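PDB 5VEO: ectonucleotide pyrophosphatase/phosphodiesterase family member 5 from Mus musculus, which probably hydrolyses phosphodiester or pyrophosphate bonds of nucleotides with the help of zinc, and here holds AMP in an inactive variant. Local coordinates for residues H46-T51 with T350-N355; N61-V66 with E104-I109; I236-Y241 with W310-N315. The protein carries 1 engineered substitution. All coordinates share one frame; numbering follows the deposited sequence.

Contacts 1 and 2 lie on the alkaline-phosphatase-like core, with centres 21 Å apart and nearest atoms about 6 Å apart. The strand of contact 1, 45-51, runs on in the chain to helix 58-67 of contact 2. That helix starts at A58, the engineered alanine of this inactive variant, and its H62 touches D224, a zinc ligand. The side chain of V50 in contact 1 is about 13 Å from a bound zinc ion. Contact 3 lies apart, about 18 Å from contact 1 and 16 Å from contact 2 between nearest atoms, in a separate two-stranded sheet; its Y311 side chain comes within about 9 Å of a bound zinc ion.

Contact 1: residues H46-T51 with T350-N355; sequences HVNQVT and TKEAMN. With NAG (2-acetamido-2-deoxy-beta-D-glucopyranose), chain G; EDO (1,2-ethanediol), chain K.
H46-T51 and T350-N355 pair as parallel strands at one border of the eight-stranded mixed sheet of the alkaline phosphatase-type fold, 349-355 being an edge strand of it within the chain. Both chains turn a corner at the same level, at N48 and E352, where each takes helix-like backbone angles, so the register carries on unbroken from H46-T350 to T51-N355.

Backbone bonds make the ladder. K351 N donates to H46 O (2.9 Å) before the corner, and M354 N to Q49 O and T51 N to M354 O after it. At the corner itself the consecutive amides N48 N and Q49 N go to K351 O and E352 O, the latter over 2.8 Å.

One side-chain bond spans the bend. N48 ND2 reaches E352 OE1 at 2.9 Å and nearly straight (167°), in the plane of its own amide but from above the carboxylate plane, the two groups being turned well apart. The CB of E352 points away from the partner strand; the bend at its chi2 (58°) brings the carboxylate back. Q49 OE1 instead turns to H335, and K351 NZ to D383 and N380 O.

On the face that carries V47, V50 and M354 the contacts are apolar. M354 CG rests against both valines, 3.8 Å from V47 CG1 and 3.9 Å from V50 CG2, while M354 SD meets V47 CG2. With chi1 at 80°, M354 CG sits between the backbone N and the carbonyl carbon, which lays it alongside V50 CG2. F338 of the adjoining strand touches all three side chains.

The strand end carries sugar: N355 ND2 is bonded covalently to C1 of an N-acetylglucosamine. A water donates a hydrogen bond to N355 OD1 (3.0 Å) and is also hydrogen-bonded to T51 OG1 (3.2 Å).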
loop_
_atom_site.group_PDB
_atom_site.type_symbol
_atom_site.label_atom_id
_atom_site.label_comp_id
_atom_site.label_asym_id
_atom_site.label_seq_id
_atom_site.Cartn_x
_atom_site.Cartn_y
_atom_site.Cartn_z
ATOM N N HIS A 46 -4.831 2.660 -18.408
ATOM C CA HIS A 46 -4.035 1.585 -17.822
ATOM C C HIS A 46 -2.589 2.055 -17.808
ATOM O O HIS A 46 -2.120 2.588 -18.810
ATOM C CB HIS A 46 -4.212 0.303 -18.655
ATOM C CG HIS A 46 -3.405 -0.882 -18.207
ATOM N ND1 HIS A 46 -2.979 -1.840 -19.103
ATOM C CD2 HIS A 46 -2.966 -1.284 -16.986
ATOM C CE1 HIS A 46 -2.307 -2.778 -18.456
ATOM N NE2 HIS A 46 -2.294 -2.473 -17.171
ATOM N N VAL A 47 -1.906 1.918 -16.672
ATOM C CA VAL A 47 -0.497 2.277 -16.551
ATOM C C VAL A 47 0.289 0.991 -16.318
ATOM O O VAL A 47 0.031 0.276 -15.348
ATOM C CB VAL A 47 -0.255 3.285 -15.418
ATOM C CG1 VAL A 47 1.238 3.566 -15.275
ATOM C CG2 VAL A 47 -1.021 4.603 -15.690
ATOM N N ASN A 48 1.270 0.704 -17.189
ATOM C CA ASN A 48 2.007 -0.557 -17.069
ATOM C C ASN A 48 2.817 -0.652 -15.776
ATOM O O ASN A 48 2.790 -1.688 -15.095
ATOM C CB ASN A 48 2.954 -0.738 -18.256
ATOM C CG ASN A 48 2.256 -1.206 -19.501
ATOM O OD1 ASN A 48 1.169 -1.785 -19.456
ATOM N ND2 ASN A 48 2.929 -1.021 -20.645
ATOM N N GLN A 49 3.626 0.372 -15.479
ATOM C CA GLN A 49 4.640 0.304 -14.421
ATOM C C GLN A 49 4.464 1.469 -13.456
ATOM O O GLN A 49 4.877 2.597 -13.736
ATOM C CB GLN A 49 6.052 0.289 -14.997
ATOM C CG GLN A 49 6.403 -1.051 -15.604
ATOM C CD GLN A 49 6.483 -2.183 -14.565
ATOM O OE1 GLN A 49 7.345 -2.188 -13.693
ATOM N NE2 GLN A 49 5.566 -3.117 -14.644
ATOM N N VAL A 50 3.892 1.141 -12.305
ATOM C CA VAL A 50 3.681 2.066 -11.198
ATOM C C VAL A 50 4.792 1.849 -10.202
ATOM O O VAL A 50 4.885 0.774 -9.589
ATOM C CB VAL A 50 2.334 1.824 -10.518
ATOM C CG1 VAL A 50 2.163 2.767 -9.295
ATOM C CG2 VAL A 50 1.204 1.937 -11.521
ATOM N N THR A 51 5.642 2.843 -10.044
ATOM C CA THR A 51 6.644 2.782 -8.993
ATOM C C THR A 51 5.994 3.230 -7.696
ATOM O O THR A 51 5.638 4.411 -7.541
ATOM C CB THR A 51 7.848 3.651 -9.320
ATOM O OG1 THR A 51 8.458 3.167 -10.507
ATOM C CG2 THR A 51 8.844 3.586 -8.201
ATOM N N THR A 350 -3.272 3.507 -22.944
ATOM C CA THR A 350 -2.240 2.869 -22.137
ATOM C C THR A 350 -1.041 3.789 -22.033
ATOM O O THR A 350 -0.531 4.283 -23.043
ATOM C CB THR A 350 -1.817 1.524 -22.715
ATOM O OG1 THR A 350 -2.969 0.702 -22.867
ATOM C CG2 THR A 350 -0.823 0.815 -21.775
ATOM N N LYS A 351 -0.584 3.975 -20.808
ATOM C CA LYS A 351 0.569 4.774 -20.452
ATOM C C LYS A 351 1.641 3.866 -19.852
ATOM O O LYS A 351 1.326 2.930 -19.111
ATOM C CB LYS A 351 0.126 5.838 -19.449
ATOM C CG LYS A 351 1.193 6.676 -18.908
ATOM C CD LYS A 351 0.567 7.783 -18.127
ATOM C CE LYS A 351 1.576 8.433 -17.282
ATOM N NZ LYS A 351 2.316 9.456 -18.002
ATOM N N GLU A 352 2.919 4.158 -20.124
ATOM C CA GLU A 352 3.955 3.228 -19.680
ATOM C C GLU A 352 4.173 3.270 -18.165
ATOM O O GLU A 352 4.278 2.211 -17.538
ATOM C CB GLU A 352 5.265 3.482 -20.411
ATOM C CG GLU A 352 6.405 2.601 -19.926
ATOM C CD GLU A 352 6.127 1.094 -20.036
ATOM O OE1 GLU A 352 5.265 0.672 -20.848
ATOM O OE2 GLU A 352 6.807 0.330 -19.311
ATOM N N ALA A 353 4.266 4.464 -17.558
ATOM C CA ALA A 353 4.747 4.543 -16.180
ATOM C C ALA A 353 4.160 5.709 -15.395
ATOM O O ALA A 353 3.797 6.746 -15.954
ATOM C CB ALA A 353 6.276 4.672 -16.142
ATOM N N MET A 354 4.130 5.531 -14.076
ATOM C CA MET A 354 3.768 6.605 -13.167
ATOM C C MET A 354 4.397 6.298 -11.816
ATOM O O MET A 354 4.821 5.171 -11.554
ATOM C CB MET A 354 2.251 6.747 -13.063
ATOM C CG MET A 354 1.588 5.756 -12.146
ATOM S SD MET A 354 -0.236 5.926 -12.024
ATOM C CE MET A 354 -0.502 7.371 -11.032
ATOM N N ASN A 355 4.476 7.316 -10.969
ATOM C CA ASN A 355 4.821 7.134 -9.568
ATOM C C ASN A 355 3.546 7.134 -8.734
ATOM O O ASN A 355 2.646 7.945 -8.972
ATOM C CB ASN A 355 5.740 8.257 -9.099
ATOM C CG ASN A 355 7.089 8.242 -9.802
ATOM O OD1 ASN A 355 7.702 7.189 -9.958
ATOM N ND2 ASN A 355 7.545 9.411 -10.221
HETATM C C1 NAG G . 8.823 9.665 -10.859
HETATM C C2 NAG G . 8.794 10.199 -12.316
HETATM C C3 NAG G . 10.189 10.618 -12.778
HETATM C C4 NAG G . 10.837 11.553 -11.770
HETATM C C5 NAG G . 10.851 10.895 -10.401
HETATM C C6 NAG G . 11.478 11.769 -9.346
HETATM C C7 NAG G . 6.991 9.308 -13.712
HETATM C C8 NAG G . 6.583 8.219 -14.651
HETATM N N2 NAG G . 8.237 9.224 -13.236
HETATM O O3 NAG G . 10.081 11.281 -14.033
HETATM O O4 NAG G . 12.176 11.847 -12.152
HETATM O O5 NAG G . 9.503 10.633 -9.991
HETATM O O6 NAG G . 10.590 12.805 -8.945
HETATM O O7 NAG G . 6.204 10.205 -13.352
HETATM C C1 EDO K . 7.661 6.495 -5.910
HETATM O O1 EDO K . 6.247 6.826 -5.949
HETATM C C2 EDO K . 8.573 7.522 -6.608
HETATM O O2 EDO K . 9.969 7.109 -6.534
HETATM O O HOH W 1 10.126 5.889 -11.027
#

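Contact 2: residues N61-V66 with E104-I109; sequences NHYTLV and EEATPI
The carbonyl oxygen of V66, near the end of helix 58-67, is held by two groups of the facing chain: I109 N donates a weak, bent bond to V66 O (2.8 Å, 127°), and P108 CA approaches V66 O to 3.4 Å as a CH-O contact. P108 is the N-cap residue of helix 109-115, so V66 O serves an N-H of that helix's first turn, which finds no carbonyl within its own helix.

Beside this joint the Y63 ring reaches into the loop. CG is turned away from its own backbone N (chi1 -151°), which carries the ring across to the partner chain, where CE1 meets P108 CB at 3.9 Å and CE2 meets A106 CB at 4.0 Å. Its OH lies 3.4 Å from P108 CD and is hydrogen-bonded to W103 O. With an alanine here, W103 O would probably lose its hydroxyl mate and A106 CB and P108 CB the ring they rest on. V66 CG2, one turn on in the helix, touches the same P108 CB at 3.8 Å.

I109 packs on L168 and F170 of strand 168-173 and on Y360, L363 and C364 of helix 359-366, while V66 also touches F170.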
loop_
_atom_site.group_PDB
_atom_site.type_symbol
_atom_site.label_atom_id
_atom_site.label_comp_id
_atom_site.label_asym_id
_atom_site.label_seq_id
_atom_site.Cartn_x
_atom_site.Cartn_y
_atom_site.Cartn_z
ATOM N N ASN A 61 2.266 2.247 1.782
ATOM C CA ASN A 61 1.825 2.536 0.420
ATOM C C ASN A 61 0.410 3.079 0.346
ATOM O O ASN A 61 0.147 3.974 -0.461
ATOM C CB ASN A 61 2.027 1.308 -0.452
ATOM C CG ASN A 61 3.412 1.309 -0.991
ATOM O OD1 ASN A 61 3.678 1.960 -2.001
ATOM N ND2 ASN A 61 4.340 0.699 -0.258
ATOM N N HIS A 62 -0.500 2.614 1.204
ATOM C CA HIS A 62 -1.832 3.199 1.190
ATOM C C HIS A 62 -1.791 4.637 1.702
ATOM O O HIS A 62 -2.500 5.502 1.178
ATOM C CB HIS A 62 -2.818 2.362 2.003
ATOM C CG HIS A 62 -3.241 1.072 1.351
ATOM N ND1 HIS A 62 -2.589 -0.115 1.574
ATOM C CD2 HIS A 62 -4.267 0.784 0.505
ATOM C CE1 HIS A 62 -3.190 -1.085 0.901
ATOM N NE2 HIS A 62 -4.212 -0.565 0.243
ATOM N N TYR A 63 -0.935 4.933 2.690
ATOM C CA TYR A 63 -0.894 6.318 3.159
ATOM C C TYR A 63 -0.257 7.232 2.110
ATOM O O TYR A 63 -0.672 8.392 1.967
ATOM C CB TYR A 63 -0.177 6.423 4.500
ATOM C CG TYR A 63 -0.659 7.588 5.391
ATOM C CD1 TYR A 63 -2.012 7.898 5.505
ATOM C CD2 TYR A 63 0.243 8.322 6.154
ATOM C CE1 TYR A 63 -2.446 8.918 6.332
ATOM C CE2 TYR A 63 -0.191 9.355 6.990
ATOM C CZ TYR A 63 -1.539 9.645 7.062
ATOM O OH TYR A 63 -2.026 10.645 7.896
ATOM N N THR A 64 0.704 6.720 1.334
ATOM C CA THR A 64 1.217 7.488 0.202
ATOM C C THR A 64 0.105 7.825 -0.789
ATOM O O THR A 64 0.060 8.936 -1.327
ATOM C CB THR A 64 2.350 6.718 -0.483
ATOM O OG1 THR A 64 3.506 6.781 0.354
ATOM C CG2 THR A 64 2.698 7.310 -1.858
ATOM N N LEU A 65 -0.799 6.891 -1.046
ATOM C CA LEU A 65 -1.836 7.152 -2.033
ATOM C C LEU A 65 -2.724 8.312 -1.618
ATOM O O LEU A 65 -3.259 9.009 -2.483
ATOM C CB LEU A 65 -2.680 5.900 -2.257
ATOM C CG LEU A 65 -1.979 4.715 -2.938
ATOM C CD1 LEU A 65 -2.963 3.581 -3.198
ATOM C CD2 LEU A 65 -1.274 5.108 -4.225
ATOM N N VAL A 66 -2.897 8.535 -0.315
ATOM C CA VAL A 66 -3.822 9.562 0.168
ATOM C C VAL A 66 -3.098 10.792 0.718
ATOM O O VAL A 66 -3.760 11.722 1.216
ATOM C CB VAL A 66 -4.820 8.995 1.196
ATOM C CG1 VAL A 66 -5.652 7.896 0.555
ATOM C CG2 VAL A 66 -4.135 8.478 2.480
ATOM N N GLU A 104 -0.059 11.548 12.288
ATOM C CA GLU A 104 -0.278 12.982 12.225
ATOM C C GLU A 104 0.919 13.768 11.685
ATOM O O GLU A 104 0.891 15.005 11.705
ATOM C CB GLU A 104 -0.707 13.467 13.610
ATOM C CG GLU A 104 -2.143 13.031 13.871
ATOM C CD GLU A 104 -2.650 13.314 15.260
ATOM O OE1 GLU A 104 -1.845 13.400 16.221
ATOM O OE2 GLU A 104 -3.880 13.452 15.381
ATOM N N GLU A 105 1.947 13.101 11.153
ATOM C CA GLU A 105 2.960 13.842 10.407
ATOM C C GLU A 105 2.469 14.245 9.026
ATOM O O GLU A 105 3.147 15.021 8.342
ATOM C CB GLU A 105 4.256 13.024 10.325
ATOM C CG GLU A 105 4.742 12.701 11.723
ATOM C CD GLU A 105 5.996 11.876 11.809
ATOM O OE1 GLU A 105 6.446 11.658 12.956
ATOM O OE2 GLU A 105 6.542 11.460 10.776
ATOM N N ALA A 106 1.301 13.757 8.612
ATOM C CA ALA A 106 0.690 14.130 7.347
ATOM C C ALA A 106 -0.809 14.262 7.564
ATOM O O ALA A 106 -1.324 14.010 8.660
ATOM C CB ALA A 106 0.989 13.105 6.249
ATOM N N THR A 107 -1.503 14.656 6.502
ATOM C CA THR A 107 -2.956 14.806 6.508
ATOM C C THR A 107 -3.531 14.069 5.306
ATOM O O THR A 107 -3.277 14.486 4.157
ATOM C CB THR A 107 -3.344 16.281 6.470
ATOM O OG1 THR A 107 -2.868 16.920 7.659
ATOM C CG2 THR A 107 -4.860 16.439 6.372
ATOM N N PRO A 108 -4.308 13.001 5.504
ATOM C CA PRO A 108 -4.864 12.276 4.355
ATOM C C PRO A 108 -5.937 13.083 3.645
ATOM O O PRO A 108 -6.598 13.956 4.222
ATOM C CB PRO A 108 -5.446 11.005 4.981
ATOM C CG PRO A 108 -5.803 11.432 6.386
ATOM C CD PRO A 108 -4.715 12.388 6.782
ATOM N N ILE A 109 -6.127 12.741 2.368
ATOM C CA ILE A 109 -6.954 13.547 1.484
ATOM C C ILE A 109 -8.412 13.638 1.952
ATOM O O ILE A 109 -9.097 14.614 1.643
ATOM C CB ILE A 109 -6.846 13.008 0.048
ATOM C CG1 ILE A 109 -7.443 14.036 -0.912
ATOM C CG2 ILE A 109 -7.511 11.641 -0.089
ATOM C CD1 ILE A 109 -7.279 13.675 -2.365
#

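Contact 3: residues I236-Y241 with W310-N315; sequences IELDRY and WYILQN. With NAG (2-acetamido-2-deoxy-beta-D-glucopyranose), chain J.
I236 pairs with I312 on one face of a two-stranded parallel sheet, formed by strands 235-237 and 311-313, and meets W310 just before the second strand. Its CB lies 3.9 Å from Y311 O. From there CG1, anti to the carbonyl carbon (chi1 -56°), comes to 4.0 Å from W310 CE3, at the six-membered part of the indole. The terminal CD1 also meets W310 CE3 and W310 CB, and approaches I312 CG1 more loosely at 4.5 Å. The isoleucine and tryptophan side chains cross at about a right angle.

Three straight backbone bonds join the strands: Y311 O receives I236 N, I236 O receives L313 N, and L313 O receives L238 N over 2.8 Å (165°). The pairing then fades where 238-240 winds into a 3-10 turn, leaving a weak bond from D239 N to Q314 O (3.1 Å).

L238, at the start of that turn, sets its forked end over I312. L238 CG is 3.7 Å from I312 CG2, and both of its methyl groups touch the same carbon, so the branch of the isoleucine fits against the fork of the leucine.

On the opposite face from I236 and I312, E237 OE1 forms a salt bridge with K316. E237 OE2 and D239 OD1 are only 2.6 Å apart, which suggests that one of the two acids holds a proton. Nearby, N315 ND2 bears a covalently attached N-acetylglucosamine, while N315 OD1 accepts a bond from S317 N.

Around this small sheet, I236 and I312 both pack on L279 of strand 279-283, L238 touches Y247 and L249 of strand 247-249, and L272 of helix 265-272 touches L238, so the pair lies against the four-stranded antiparallel sheet, through its outermost strands, and against helix 265-272.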
loop_
_atom_site.group_PDB
_atom_site.type_symbol
_atom_site.label_atom_id
_atom_site.label_comp_id
_atom_site.label_asym_id
_atom_site.label_seq_id
_atom_site.Cartn_x
_atom_site.Cartn_y
_atom_site.Cartn_z
ATOM N N ILE A 236 17.787 -16.205 5.259
ATOM C CA ILE A 236 18.857 -15.628 6.062
ATOM C C ILE A 236 18.410 -15.725 7.512
ATOM O O ILE A 236 17.376 -15.160 7.883
ATOM C CB ILE A 236 19.134 -14.168 5.675
ATOM C CG1 ILE A 236 19.454 -14.045 4.183
ATOM C CG2 ILE A 236 20.257 -13.596 6.524
ATOM C CD1 ILE A 236 18.710 -12.949 3.515
ATOM N N GLU A 237 19.169 -16.442 8.331
ATOM C CA GLU A 237 18.782 -16.696 9.714
ATOM C C GLU A 237 19.663 -15.842 10.625
ATOM O O GLU A 237 20.871 -16.076 10.729
ATOM C CB GLU A 237 18.896 -18.177 10.050
ATOM C CG GLU A 237 18.263 -18.522 11.369
ATOM C CD GLU A 237 18.414 -19.997 11.725
ATOM O OE1 GLU A 237 18.457 -20.841 10.792
ATOM O OE2 GLU A 237 18.487 -20.308 12.938
ATOM N N LEU A 238 19.053 -14.850 11.277
ATOM C CA LEU A 238 19.840 -13.843 11.984
ATOM C C LEU A 238 20.626 -14.448 13.132
ATOM O O LEU A 238 21.731 -13.985 13.433
ATOM C CB LEU A 238 18.940 -12.729 12.517
ATOM C CG LEU A 238 18.246 -11.865 11.454
ATOM C CD1 LEU A 238 17.345 -10.798 12.057
ATOM C CD2 LEU A 238 19.258 -11.219 10.532
ATOM N N ASP A 239 20.080 -15.464 13.794
ATOM C CA ASP A 239 20.787 -15.972 14.959
ATOM C C ASP A 239 21.998 -16.816 14.582
ATOM O O ASP A 239 22.728 -17.264 15.480
ATOM C CB ASP A 239 19.806 -16.716 15.879
ATOM C CG ASP A 239 19.268 -17.997 15.293
ATOM O OD1 ASP A 239 19.513 -18.275 14.100
ATOM O OD2 ASP A 239 18.574 -18.723 16.049
ATOM N N ARG A 240 22.271 -16.991 13.289
ATOM C CA ARG A 240 23.569 -17.500 12.868
ATOM C C ARG A 240 24.665 -16.453 13.015
ATOM O O ARG A 240 25.847 -16.810 13.051
ATOM C CB ARG A 240 23.519 -17.968 11.416
ATOM C CG ARG A 240 22.748 -19.279 11.180
ATOM C CD ARG A 240 23.007 -19.850 9.771
ATOM N NE ARG A 240 24.399 -19.647 9.359
ATOM C CZ ARG A 240 24.918 -19.980 8.183
ATOM N NH1 ARG A 240 24.175 -20.553 7.245
ATOM N NH2 ARG A 240 26.199 -19.728 7.954
ATOM N N TYR A 241 24.298 -15.180 13.124
ATOM C CA TYR A 241 25.240 -14.066 13.157
ATOM C C TYR A 241 25.157 -13.223 14.414
ATOM O O TYR A 241 26.182 -12.685 14.843
ATOM C CB TYR A 241 24.996 -13.131 11.963
ATOM C CG TYR A 241 24.787 -13.886 10.679
ATOM C CD1 TYR A 241 25.843 -14.528 10.057
ATOM C CD2 TYR A 241 23.528 -13.982 10.103
ATOM C CE1 TYR A 241 25.658 -15.247 8.895
ATOM C CE2 TYR A 241 23.334 -14.683 8.935
ATOM C CZ TYR A 241 24.402 -15.316 8.335
ATOM O OH TYR A 241 24.198 -16.012 7.171
ATOM N N TRP A 310 14.267 -13.527 -1.010
ATOM C CA TRP A 310 14.932 -13.999 0.194
ATOM C C TRP A 310 14.121 -13.627 1.432
ATOM O O TRP A 310 13.464 -12.575 1.485
ATOM C CB TRP A 310 16.354 -13.420 0.284
ATOM C CG TRP A 310 17.271 -14.124 -0.670
ATOM C CD1 TRP A 310 17.375 -13.918 -2.009
ATOM C CD2 TRP A 310 18.133 -15.221 -0.365
ATOM N NE1 TRP A 310 18.267 -14.802 -2.558
ATOM C CE2 TRP A 310 18.759 -15.605 -1.564
ATOM C CE3 TRP A 310 18.454 -15.896 0.812
ATOM C CZ2 TRP A 310 19.665 -16.656 -1.626
ATOM C CZ3 TRP A 310 19.382 -16.915 0.756
ATOM C CH2 TRP A 310 19.978 -17.282 -0.452
ATOM N N TYR A 311 14.176 -14.506 2.430
ATOM C CA TYR A 311 13.417 -14.353 3.667
ATOM C C TYR A 311 14.373 -14.175 4.833
ATOM O O TYR A 311 15.381 -14.872 4.921
ATOM C CB TYR A 311 12.518 -15.569 3.953
ATOM C CG TYR A 311 11.108 -15.200 4.321
ATOM C CD1 TYR A 311 10.083 -15.314 3.380
ATOM C CD2 TYR A 311 10.784 -14.750 5.600
ATOM C CE1 TYR A 311 8.792 -14.963 3.685
ATOM C CE2 TYR A 311 9.481 -14.387 5.914
ATOM C CZ TYR A 311 8.486 -14.517 4.956
ATOM O OH TYR A 311 7.176 -14.185 5.234
ATOM N N ILE A 312 14.059 -13.239 5.720
ATOM C CA ILE A 312 14.810 -13.064 6.958
ATOM C C ILE A 312 14.038 -13.716 8.090
ATOM O O ILE A 312 12.890 -13.344 8.365
ATOM C CB ILE A 312 15.059 -11.585 7.273
ATOM C CG1 ILE A 312 15.680 -10.886 6.072
ATOM C CG2 ILE A 312 15.933 -11.465 8.533
ATOM C CD1 ILE A 312 15.765 -9.391 6.249
ATOM N N LEU A 313 14.680 -14.670 8.753
ATOM C CA LEU A 313 14.130 -15.342 9.921
ATOM C C LEU A 313 15.022 -15.015 11.101
ATOM O O LEU A 313 16.250 -15.081 10.991
ATOM C CB LEU A 313 14.057 -16.854 9.740
ATOM C CG LEU A 313 12.781 -17.392 9.073
ATOM C CD1 LEU A 313 12.609 -16.971 7.665
ATOM C CD2 LEU A 313 12.768 -18.911 9.150
ATOM N N GLN A 314 14.420 -14.631 12.215
ATOM C CA GLN A 314 15.251 -14.350 13.366
ATOM C C GLN A 314 15.830 -15.639 13.909
ATOM O O GLN A 314 17.019 -15.709 14.230
ATOM C CB GLN A 314 14.467 -13.614 14.436
ATOM C CG GLN A 314 15.384 -13.147 15.513
ATOM C CD GLN A 314 14.706 -12.231 16.476
ATOM O OE1 GLN A 314 13.483 -12.268 16.637
ATOM N NE2 GLN A 314 15.489 -11.387 17.118
ATOM N N ASN A 315 15.014 -16.680 13.984
ATOM C CA ASN A 315 15.529 -17.998 14.285
ATOM C C ASN A 315 14.690 -19.024 13.529
ATOM O O ASN A 315 13.811 -18.677 12.723
ATOM C CB ASN A 315 15.586 -18.214 15.805
ATOM C CG ASN A 315 14.217 -18.271 16.461
ATOM O OD1 ASN A 315 13.204 -18.466 15.805
ATOM N ND2 ASN A 315 14.194 -18.112 17.788
HETATM C C1 NAG J . 12.959 -18.166 18.539
HETATM C C2 NAG J . 12.913 -19.400 19.458
HETATM C C3 NAG J . 11.611 -19.418 20.261
HETATM C C4 NAG J . 11.403 -18.094 20.983
HETATM C C5 NAG J . 11.443 -16.967 19.960
HETATM C C6 NAG J . 11.253 -15.591 20.556
HETATM C C7 NAG J . 14.164 -21.330 18.569
HETATM C C8 NAG J . 14.085 -22.551 17.703
HETATM N N2 NAG J . 13.036 -20.619 18.674
HETATM O O3 NAG J . 11.624 -20.495 21.191
HETATM O O4 NAG J . 10.147 -18.102 21.652
HETATM O O5 NAG J . 12.724 -16.974 19.313
HETATM O O6 NAG J . 12.286 -15.275 21.478
HETATM O O7 NAG J . 15.200 -21.002 19.145
#